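Local coordinates for periplasmic solute binding protein (Pectobacterium atrosepticum, PDB 4RY1), which probably binds a sugar in the periplasm and delivers it to an ABC-type transporter, at residues A18-A29 / F308-L319; L319-A327 / V340-Y351. All coordinates share one frame; numbering follows the deposited sequence. Where two conformers were deposited one is given.

Contact 1 (A18-A29 / F308-L319)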
loop_
_atom_site.group_PDB
_atom_site.type_symbol
_atom_site.label_atom_id
_atom_site.label_comp_id
_atom_site.label_asym_id
_atom_site.label_seq_id
_atom_site.Cartn_x
_atom_site.Cartn_y
_atom_site.Cartn_z
ATOM N N ALA A 18 -17.411 8.851 -6.146
ATOM C CA ALA A 18 -16.721 10.103 -5.897
ATOM C C ALA A 18 -15.924 10.512 -7.122
ATOM O O ALA A 18 -15.806 11.693 -7.445
ATOM C CB ALA A 18 -15.821 9.946 -4.692
ATOM N N THR A 19 -15.313 9.514 -7.799
ATOM C CA THR A 19 -14.532 9.823 -9.007
ATOM C C THR A 19 -15.454 10.313 -10.145
ATOM O O THR A 19 -15.159 11.283 -10.862
ATOM C CB THR A 19 -13.709 8.618 -9.439
ATOM O OG1 THR A 19 -12.908 8.185 -8.337
ATOM C CG2 THR A 19 -12.810 8.959 -10.605
ATOM N N LEU A 20 -16.597 9.658 -10.284
ATOM C CA LEU A 20 -17.632 10.141 -11.211
ATOM C C LEU A 20 -18.098 11.572 -10.865
ATOM O O LEU A 20 -18.314 12.418 -11.766
ATOM C CB LEU A 20 -18.813 9.161 -11.290
ATOM C CG LEU A 20 -18.722 8.085 -12.372
ATOM C CD1 LEU A 20 -18.781 8.703 -13.763
ATOM C CD2 LEU A 20 -17.470 7.253 -12.230
ATOM N N ALA A 21 -18.268 11.853 -9.566
ATOM C CA ALA A 21 -18.652 13.208 -9.112
ATOM C C ALA A 21 -17.590 14.215 -9.567
ATOM O O ALA A 21 -17.899 15.314 -10.034
ATOM C CB ALA A 21 -18.787 13.238 -7.606
ATOM N N ALA A 22 -16.323 13.845 -9.410
ATOM C CA ALA A 22 -15.242 14.741 -9.839
ATOM C C ALA A 22 -15.269 14.975 -11.348
ATOM O O ALA A 22 -15.068 16.087 -11.820
ATOM C CB ALA A 22 -13.884 14.210 -9.405
ATOM N N ILE A 23 -15.505 13.899 -12.089
ATOM C CA ILE A 23 -15.601 13.985 -13.549
ATOM C C ILE A 23 -16.752 14.885 -13.979
ATOM O O ILE A 23 -16.613 15.723 -14.853
ATOM C CB ILE A 23 -15.682 12.580 -14.181
ATOM C CG1 ILE A 23 -14.330 11.855 -14.032
ATOM C CG2 ILE A 23 -16.113 12.664 -15.648
ATOM C CD1 ILE A 23 -14.415 10.363 -14.279
ATOM N N ASN A 24 -17.893 14.721 -13.322
ATOM C CA ASN A 24 -19.035 15.561 -13.651
ATOM C C ASN A 24 -18.765 17.048 -13.368
ATOM O O ASN A 24 -19.187 17.931 -14.148
ATOM C CB ASN A 24 -20.315 15.091 -12.937
ATOM C CG ASN A 24 -20.880 13.836 -13.568
ATOM O OD1 ASN A 24 -20.923 13.705 -14.796
ATOM N ND2 ASN A 24 -21.319 12.903 -12.741
ATOM N N ALA A 25 -18.104 17.329 -12.246
ATOM C CA ALA A 25 -17.740 18.710 -11.919
ATOM C C ALA A 25 -16.742 19.245 -12.952
ATOM O O ALA A 25 -16.832 20.397 -13.377
ATOM C CB ALA A 25 -17.197 18.781 -10.492
ATOM N N PHE A 26 -15.801 18.404 -13.368
ATOM C CA PHE A 26 -14.857 18.807 -14.412
ATOM C C PHE A 26 -15.565 19.168 -15.707
ATOM O O PHE A 26 -15.228 20.176 -16.339
ATOM C CB PHE A 26 -13.842 17.683 -14.659
ATOM C CG PHE A 26 -12.897 17.957 -15.793
ATOM C CD1 PHE A 26 -11.812 18.800 -15.642
ATOM C CD2 PHE A 26 -13.100 17.374 -17.038
ATOM C CE1 PHE A 26 -10.933 19.037 -16.699
ATOM C CE2 PHE A 26 -12.249 17.649 -18.088
ATOM C CZ PHE A 26 -11.155 18.463 -17.912
ATOM N N GLN A 27 -16.537 18.348 -16.086
ATOM C CA GLN A 27 -17.302 18.584 -17.317
ATOM C C GLN A 27 -18.124 19.871 -17.260
ATOM O O GLN A 27 -18.245 20.583 -18.247
ATOM C CB GLN A 27 -18.130 17.346 -17.670
ATOM C CG GLN A 27 -17.220 16.211 -18.171
ATOM C CD GLN A 27 -17.936 15.000 -18.705
ATOM O OE1 GLN A 27 -17.723 14.597 -19.844
ATOM N NE2 GLN A 27 -18.774 14.425 -17.914
ATOM N N LYS A 28 -18.672 20.169 -16.098
ATOM C CA LYS A 28 -19.386 21.437 -15.898
ATOM C C LYS A 28 -18.468 22.635 -16.129
ATOM O O LYS A 28 -18.857 23.614 -16.766
ATOM C CB LYS A 28 -19.975 21.487 -14.480
ATOM C CG LYS A 28 -20.804 22.695 -14.148
ATOM C CD LYS A 28 -21.545 22.488 -12.835
ATOM C CE LYS A 28 -22.363 23.711 -12.452
ATOM N NZ LYS A 28 -21.547 24.957 -12.389
ATOM N N ALA A 29 -17.242 22.519 -15.641
ATOM C CA ALA A 29 -16.241 23.597 -15.728
ATOM C C ALA A 29 -15.618 23.651 -17.122
ATOM O O ALA A 29 -15.074 24.671 -17.508
ATOM C CB ALA A 29 -15.140 23.415 -14.684
ATOM N N PHE A 308 -7.730 19.104 -11.959
ATOM C CA PHE A 308 -9.053 19.354 -11.407
ATOM C C PHE A 308 -9.327 18.447 -10.216
ATOM O O PHE A 308 -9.813 18.885 -9.160
ATOM C CB PHE A 308 -10.127 19.217 -12.492
ATOM C CG PHE A 308 -11.483 19.680 -12.054
ATOM C CD1 PHE A 308 -12.346 18.825 -11.395
ATOM C CD2 PHE A 308 -11.866 20.995 -12.251
ATOM C CE1 PHE A 308 -13.575 19.260 -10.972
ATOM C CE2 PHE A 308 -13.106 21.437 -11.831
ATOM C CZ PHE A 308 -13.963 20.560 -11.196
ATOM N N MET A 309 -9.000 17.171 -10.384
ATOM C CA MET A 309 -9.193 16.168 -9.321
ATOM C C MET A 309 -8.321 16.401 -8.074
ATOM O O MET A 309 -8.772 16.206 -6.942
ATOM C CB MET A 309 -8.939 14.747 -9.872
ATOM C CG MET A 309 -9.988 14.262 -10.880
ATOM S SD MET A 309 -9.772 12.509 -11.442
ATOM C CE MET A 309 -11.468 12.142 -11.915
ATOM N N LEU A 310 -7.079 16.797 -8.289
ATOM C CA LEU A 310 -6.085 16.848 -7.205
ATOM C C LEU A 310 -5.909 18.213 -6.543
ATOM O O LEU A 310 -5.413 18.305 -5.420
ATOM C CB LEU A 310 -4.733 16.323 -7.697
ATOM C CG LEU A 310 -4.709 14.870 -8.184
ATOM C CD1 LEU A 310 -3.266 14.444 -8.484
ATOM C CD2 LEU A 310 -5.406 13.901 -7.254
ATOM N N SER A 311 -6.301 19.257 -7.244
ATOM C CA SER A 311 -6.043 20.631 -6.792
ATOM C C SER A 311 -7.235 21.560 -6.826
ATOM O O SER A 311 -7.301 22.477 -6.002
ATOM C CB SER A 311 -4.873 21.216 -7.599
ATOM O OG SER A 311 -3.673 20.448 -7.401
ATOM N N ASN A 312 -8.157 21.397 -7.761
ATOM C CA ASN A 312 -9.302 22.306 -7.853
ATOM C C ASN A 312 -10.255 22.003 -6.704
ATOM O O ASN A 312 -10.607 20.856 -6.496
ATOM C CB ASN A 312 -10.029 22.132 -9.192
ATOM C CG ASN A 312 -11.151 23.143 -9.406
ATOM O OD1 ASN A 312 -12.103 23.199 -8.636
ATOM N ND2 ASN A 312 -11.055 23.921 -10.474
ATOM N N PRO A 313 -10.708 23.031 -5.952
ATOM C CA PRO A 313 -11.601 22.788 -4.806
ATOM C C PRO A 313 -12.806 21.881 -5.119
ATOM O O PRO A 313 -13.197 21.064 -4.295
ATOM C CB PRO A 313 -12.039 24.214 -4.418
ATOM C CG PRO A 313 -10.846 25.046 -4.758
ATOM C CD PRO A 313 -10.305 24.450 -6.047
ATOM N N GLU A 314 -13.396 22.037 -6.307
ATOM C CA GLU A 314 -14.573 21.246 -6.656
ATOM C C GLU A 314 -14.212 19.753 -6.837
ATOM O O GLU A 314 -14.942 18.857 -6.404
ATOM C CB GLU A 314 -15.259 21.807 -7.921
ATOM C CG GLU A 314 -15.892 23.164 -7.661
ATOM C CD GLU A 314 -16.855 23.155 -6.486
ATOM O OE1 GLU A 314 -17.743 22.278 -6.476
ATOM O OE2 GLU A 314 -16.718 24.017 -5.572
ATOM N N GLY A 315 -13.063 19.487 -7.438
ATOM C CA GLY A 315 -12.629 18.101 -7.593
ATOM C C GLY A 315 -12.176 17.494 -6.289
ATOM O O GLY A 315 -12.463 16.342 -5.972
ATOM N N VAL A 316 -11.460 18.301 -5.521
ATOM C CA VAL A 316 -10.999 17.883 -4.214
ATOM C C VAL A 316 -12.175 17.529 -3.293
ATOM O O VAL A 316 -12.171 16.499 -2.622
ATOM C CB VAL A 316 -10.075 18.962 -3.585
ATOM C CG1 VAL A 316 -9.836 18.689 -2.121
ATOM C CG2 VAL A 316 -8.745 19.032 -4.329
ATOM N N LYS A 317 -13.195 18.377 -3.273
ATOM C CA LYS A 317 -14.363 18.084 -2.441
ATOM C C LYS A 317 -15.100 16.837 -2.928
ATOM O O LYS A 317 -15.568 16.027 -2.138
ATOM C CB LYS A 317 -15.279 19.291 -2.384
ATOM C CG LYS A 317 -14.697 20.393 -1.517
ATOM C CD LYS A 317 -15.684 21.537 -1.370
ATOM C CE LYS A 317 -15.827 22.359 -2.621
ATOM N NZ LYS A 317 -16.813 23.453 -2.370
ATOM N N ALA A 318 -15.157 16.656 -4.246
ATOM C CA ALA A 318 -15.837 15.482 -4.789
ATOM C C ALA A 318 -15.155 14.188 -4.356
ATOM O O ALA A 318 -15.807 13.228 -3.982
ATOM C CB ALA A 318 -15.908 15.569 -6.311
ATOM N N LEU A 319 -13.835 14.174 -4.449
ATOM C CA LEU A 319 -13.068 12.968 -4.135
ATOM C C LEU A 319 -12.905 12.721 -2.643
ATOM O O LEU A 319 -12.739 11.592 -2.216
ATOM C CB LEU A 319 -11.696 13.002 -4.802
ATOM C CG LEU A 319 -11.758 12.741 -6.300
ATOM C CD1 LEU A 319 -10.442 13.015 -7.004
ATOM C CD2 LEU A 319 -12.150 11.292 -6.550
#

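Contact 2 (L319-A327 / V340-Y351)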
loop_
_atom_site.group_PDB
_atom_site.type_symbol
_atom_site.label_atom_id
_atom_site.label_comp_id
_atom_site.label_asym_id
_atom_site.label_seq_id
_atom_site.Cartn_x
_atom_site.Cartn_y
_atom_site.Cartn_z
ATOM N N LEU A 319 -13.835 14.174 -4.449
ATOM C CA LEU A 319 -13.068 12.968 -4.135
ATOM C C LEU A 319 -12.905 12.721 -2.643
ATOM O O LEU A 319 -12.739 11.592 -2.216
ATOM C CB LEU A 319 -11.696 13.002 -4.802
ATOM C CG LEU A 319 -11.758 12.741 -6.300
ATOM C CD1 LEU A 319 -10.442 13.015 -7.004
ATOM C CD2 LEU A 319 -12.150 11.292 -6.550
ATOM N N GLY A 320 -12.924 13.790 -1.863
ATOM C CA GLY A 320 -12.708 13.676 -0.418
ATOM C C GLY A 320 -11.510 12.818 -0.111
ATOM O O GLY A 320 -10.418 13.019 -0.666
ATOM N N LEU A 321 -11.694 11.883 0.811
ATOM C CA LEU A 321 -10.616 10.993 1.254
ATOM C C LEU A 321 -10.657 9.614 0.576
ATOM O O LEU A 321 -9.982 8.692 1.026
ATOM C CB LEU A 321 -10.660 10.811 2.775
ATOM C CG LEU A 321 -10.359 12.110 3.532
ATOM C CD1 LEU A 321 -10.594 11.912 5.023
ATOM C CD2 LEU A 321 -8.915 12.551 3.331
ATOM N N GLN A 322 -11.368 9.499 -0.535
ATOM C CA GLN A 322 -11.532 8.204 -1.193
ATOM C C GLN A 322 -10.260 7.633 -1.829
ATOM O O GLN A 322 -10.221 6.436 -2.112
ATOM C CB GLN A 322 -12.629 8.306 -2.244
ATOM C CG GLN A 322 -14.007 8.536 -1.649
ATOM C CD GLN A 322 -14.439 7.411 -0.750
ATOM O OE1 GLN A 322 -14.258 6.256 -1.066
ATOM N NE2 GLN A 322 -15.004 7.767 0.401
ATOM N N ASN A 323 -9.255 8.482 -2.035
ATOM C CA ASN A 323 -7.944 8.049 -2.503
ATOM C C ASN A 323 -6.853 8.295 -1.451
ATOM O O ASN A 323 -5.673 8.358 -1.781
ATOM C CB ASN A 323 -7.543 8.794 -3.777
ATOM C CG ASN A 323 -8.519 8.652 -4.904
ATOM O OD1 ASN A 323 -8.864 9.652 -5.607
ATOM N ND2 ASN A 323 -8.921 7.451 -5.147
ATOM N N GLY A 324 -7.255 8.472 -0.200
ATOM C CA GLY A 324 -6.317 8.761 0.869
ATOM C C GLY A 324 -6.162 10.249 1.115
ATOM O O GLY A 324 -6.914 11.071 0.604
ATOM N N MET A 325 -5.201 10.586 1.958
ATOM C CA MET A 325 -4.951 11.988 2.297
ATOM C C MET A 325 -4.275 12.711 1.123
ATOM O O MET A 325 -3.189 12.318 0.715
ATOM C CB MET A 325 -4.075 12.081 3.550
ATOM C CG MET A 325 -4.787 11.611 4.807
ATOM S SD MET A 325 -5.985 12.768 5.624
ATOM C CE MET A 325 -4.777 13.726 6.637
ATOM N N PRO A 326 -4.908 13.753 0.558
ATOM C CA PRO A 326 -4.375 14.341 -0.689
ATOM C C PRO A 326 -2.917 14.729 -0.616
ATOM O O PRO A 326 -2.470 15.322 0.375
ATOM C CB PRO A 326 -5.226 15.578 -0.860
ATOM C CG PRO A 326 -6.545 15.163 -0.304
ATOM C CD PRO A 326 -6.243 14.296 0.869
ATOM N N ALA A 327 -2.195 14.411 -1.687
ATOM C CA ALA A 327 -0.792 14.771 -1.801
ATOM C C ALA A 327 -0.579 16.289 -1.792
ATOM O O ALA A 327 0.416 16.787 -1.272
ATOM C CB ALA A 327 -0.210 14.165 -3.075
ATOM N N VAL A 340 -13.964 17.318 6.626
ATOM C CA VAL A 340 -13.828 15.962 6.109
ATOM C C VAL A 340 -12.624 15.281 6.737
ATOM O O VAL A 340 -12.674 14.112 7.112
ATOM C CB VAL A 340 -13.761 16.010 4.583
ATOM C CG1 VAL A 340 -13.359 14.679 3.984
ATOM C CG2 VAL A 340 -15.120 16.399 4.048
ATOM N N ILE A 341 -11.531 16.028 6.812
ATOM C CA ILE A 341 -10.401 15.655 7.662
ATOM C C ILE A 341 -10.738 16.209 9.040
ATOM O O ILE A 341 -11.005 17.410 9.193
ATOM C CB ILE A 341 -9.069 16.217 7.136
ATOM C CG1 ILE A 341 -8.652 15.499 5.853
ATOM C CG2 ILE A 341 -7.958 16.091 8.165
ATOM C CD1 ILE A 341 -7.503 16.162 5.143
ATOM N N ASN A 342 -10.734 15.324 10.023
ATOM C CA ASN A 342 -11.070 15.684 11.412
ATOM C C ASN A 342 -10.431 14.666 12.362
ATOM O O ASN A 342 -10.013 13.586 11.919
ATOM C CB ASN A 342 -12.591 15.740 11.580
ATOM C CG ASN A 342 -13.237 14.385 11.389
ATOM O OD1 ASN A 342 -13.104 13.505 12.238
ATOM N ND2 ASN A 342 -13.900 14.190 10.248
ATOM N N PRO A 343 -10.321 14.993 13.665
ATOM C CA PRO A 343 -9.601 14.107 14.592
ATOM C C PRO A 343 -10.307 12.792 14.928
ATOM O O PRO A 343 -9.708 11.943 15.590
ATOM C CB PRO A 343 -9.407 14.963 15.842
ATOM C CG PRO A 343 -9.765 16.350 15.465
ATOM C CD PRO A 343 -10.597 16.313 14.237
ATOM N N GLY A 344 -11.553 12.634 14.467
ATOM C CA GLY A 344 -12.317 11.387 14.635
ATOM C C GLY A 344 -12.093 10.393 13.503
ATOM O O GLY A 344 -12.578 9.264 13.545
ATOM N N ASN A 345 -11.364 10.830 12.482
ATOM C CA ASN A 345 -11.217 10.067 11.255
ATOM C C ASN A 345 -9.974 9.194 11.333
ATOM O O ASN A 345 -8.867 9.683 11.530
ATOM C CB ASN A 345 -11.164 11.015 10.053
ATOM C CG ASN A 345 -11.070 10.258 8.752
ATOM O OD1 ASN A 345 -10.015 9.721 8.433
ATOM N ND2 ASN A 345 -12.170 10.187 8.018
ATOM N N LEU A 346 -10.174 7.887 11.178
ATOM C CA LEU A 346 -9.090 6.920 11.397
ATOM C C LEU A 346 -7.936 7.085 10.380
ATOM O O LEU A 346 -6.762 6.947 10.724
ATOM C CB LEU A 346 -9.631 5.485 11.374
ATOM C CG LEU A 346 -8.646 4.357 11.637
ATOM C CD1 LEU A 346 -7.892 4.510 12.955
ATOM C CD2 LEU A 346 -9.405 3.043 11.613
ATOM N N LEU A 347 -8.289 7.334 9.118
ATOM C CA LEU A 347 -7.270 7.610 8.104
ATOM C C LEU A 347 -6.428 8.842 8.474
ATOM O O LEU A 347 -5.214 8.804 8.456
ATOM C CB LEU A 347 -7.906 7.746 6.723
ATOM C CG LEU A 347 -7.065 8.452 5.635
ATOM C CD1 LEU A 347 -5.753 7.733 5.344
ATOM C CD2 LEU A 347 -7.906 8.597 4.380
ATOM N N ALA A 348 -7.101 9.927 8.867
ATOM C CA ALA A 348 -6.397 11.146 9.230
ATOM C C ALA A 348 -5.488 10.870 10.415
ATOM O O ALA A 348 -4.356 11.327 10.476
ATOM C CB ALA A 348 -7.390 12.231 9.586
ATOM N N ASN A 349 -6.001 10.111 11.367
ATOM C CA ASN A 349 -5.216 9.817 12.571
ATOM C C ASN A 349 -3.969 8.957 12.250
ATOM O O ASN A 349 -2.849 9.228 12.713
ATOM C CB ASN A 349 -6.106 9.125 13.612
ATOM C CG ASN A 349 -7.111 10.086 14.254
ATOM O OD1 ASN A 349 -6.856 11.280 14.355
ATOM N ND2 ASN A 349 -8.243 9.562 14.678
ATOM N N ALA A 350 -4.165 7.929 11.425
ATOM C CA ALA A 350 -3.045 7.081 10.998
ATOM C C ALA A 350 -1.999 7.847 10.178
ATOM O O ALA A 350 -0.790 7.699 10.370
ATOM C CB ALA A 350 -3.574 5.911 10.195
ATOM N N TYR A 351 -2.488 8.686 9.275
ATOM C CA TYR A 351 -1.602 9.493 8.423
ATOM C C TYR A 351 -0.796 10.503 9.260
ATOM O O TYR A 351 0.421 10.621 9.103
ATOM C CB TYR A 351 -2.425 10.204 7.354
ATOM C CG TYR A 351 -1.629 11.006 6.362
ATOM C CD1 TYR A 351 -1.289 12.321 6.618
ATOM C CD2 TYR A 351 -1.231 10.424 5.154
ATOM C CE1 TYR A 351 -0.575 13.063 5.684
ATOM C CE2 TYR A 351 -0.529 11.131 4.220
ATOM C CZ TYR A 351 -0.199 12.436 4.469
ATOM O OH TYR A 351 0.517 13.075 3.482
HETATM O O HOH W 1 -0.470 12.604 0.902
#

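Contact 1 (A18-A29 / F308-L319)
The Phe308 ring packs on helix 13-29 among Ala22, Ala25, Phe26 and Ala29. Phe26 CA sits over the middle of one face, 3.8 Å from the ring centroid in a CH-pi contact only 14° off the normal. The Phe26 ring turns its edge to that same aromatic group: the planes stand at 75° and the centroids 5.6 Å apart, an offset edge-to-face pair in which CD1 of Phe26 also reaches CB of Phe308 at 3.6 Å. Phe308 holds CG anti to its backbone N (chi1 -170°), which carries the ring out as a knob into the hole those four residues form. One turn before Phe26 the roles reverse: Ala22 is the knob, and its CB enters among Met309, Gly315, Ala318 and Leu319, with Ala318 CB 3.9 Å away. With Ala18, Ala22, Gly315 and Ala318 at the interface, the axes of 18-29 and 313-319 close to 7.9 Å, nearly antiparallel. In the conformer described, the extended Met309 chain sets CE between Ile23 CG1 (3.6 Å) and Thr19 CG2, while Leu319 CD2 lies against Thr19 beside its hydroxyl, which is hydrogen-bonded to Arg15 O. Beyond them Ile7 of strand 3-10 touches both Ile23 and Met309, placing the contact on the helical layer over the sheet. Asn312 caps helix 313-319 by accepting from Glu314 N. No hydrogen bond or salt bridge crosses between the segments; cohesion comes from close apolar packing of alanines, Met309 and Leu319 and from the Phe26-Phe308 aromatic pair.

Contact 2 (L319-A327 / V340-Y351)
Met325 reaches from the loop 319-327 onto Tyr351 and then bends back toward Ile341. Its CB stands over the centre of the Tyr351 ring, 3.7 Å from the centroid and 13° off the normal, a CH-pi contact. CG stays over the same face, 3.6 Å from Tyr351 CG, and also meets Leu347 CG. The chain then folds at chi2 (-79°) and again at chi3 (-85°), so that SD leaves the ring centre for Ile341 CD1 at 3.7 Å; its sulfur-aromatic approach to Tyr351 is oblique, 5.2 Å from the centroid. CE, at the tip, curls back among Tyr351 CD1, Ile341 CD1 and Ala348 CB. Leu321 packs beside Met325. Its CB rests on Leu347 CD2, its CD2 meets Ile341 CG1 where the two side chains cross at about a right angle, and CD1 touches the Val340 carbonyl oxygen and Asn345 ND2. That amide nitrogen is hydrogen-bonded to Tyr254 OH, while Asn345 OD1 caps helix 346-356 by accepting from Ala348 N at 3.0 Å. A type I turn from Leu321 to Gly324 brings Gly324 CA against Leu347 CD2. The loop between helices 313-319 and 329-337 is thus packed onto the N-terminal end of helix 346-356, with Tyr254 of helix 253-257 beside Leu321 and Leu347. At the Tyr351 end, one water donates to Met325 O at 2.7 Å and is hydrogen-bonded to Tyr351 OH. With no direct hydrogen bond between the segments, the contact combines a hydrophobic core with a water-mediated polar link.

The two contacts follow one another along the chain, contact 1 closing at Leu319, the residue with which contact 2 opens. Their centres lie about 17 Å apart on the same side of the chain's centre, and they touch where Ala18 CB packs on Gln322 CG at 3.8 Å. Contact 1 brings helices 299-310 and 313-319 back to helix 13-29, beside strands 3-10 and 33-40, joining parts of the chain 279 residues apart. Contact 2 is local, tying the loop after helix 313-319 to helix 346-356; helix 329-337 comes between its segments in the chain and packs on both. Together they carry continuous packing from the N-terminal helix toward helices 253-257 and 346-356.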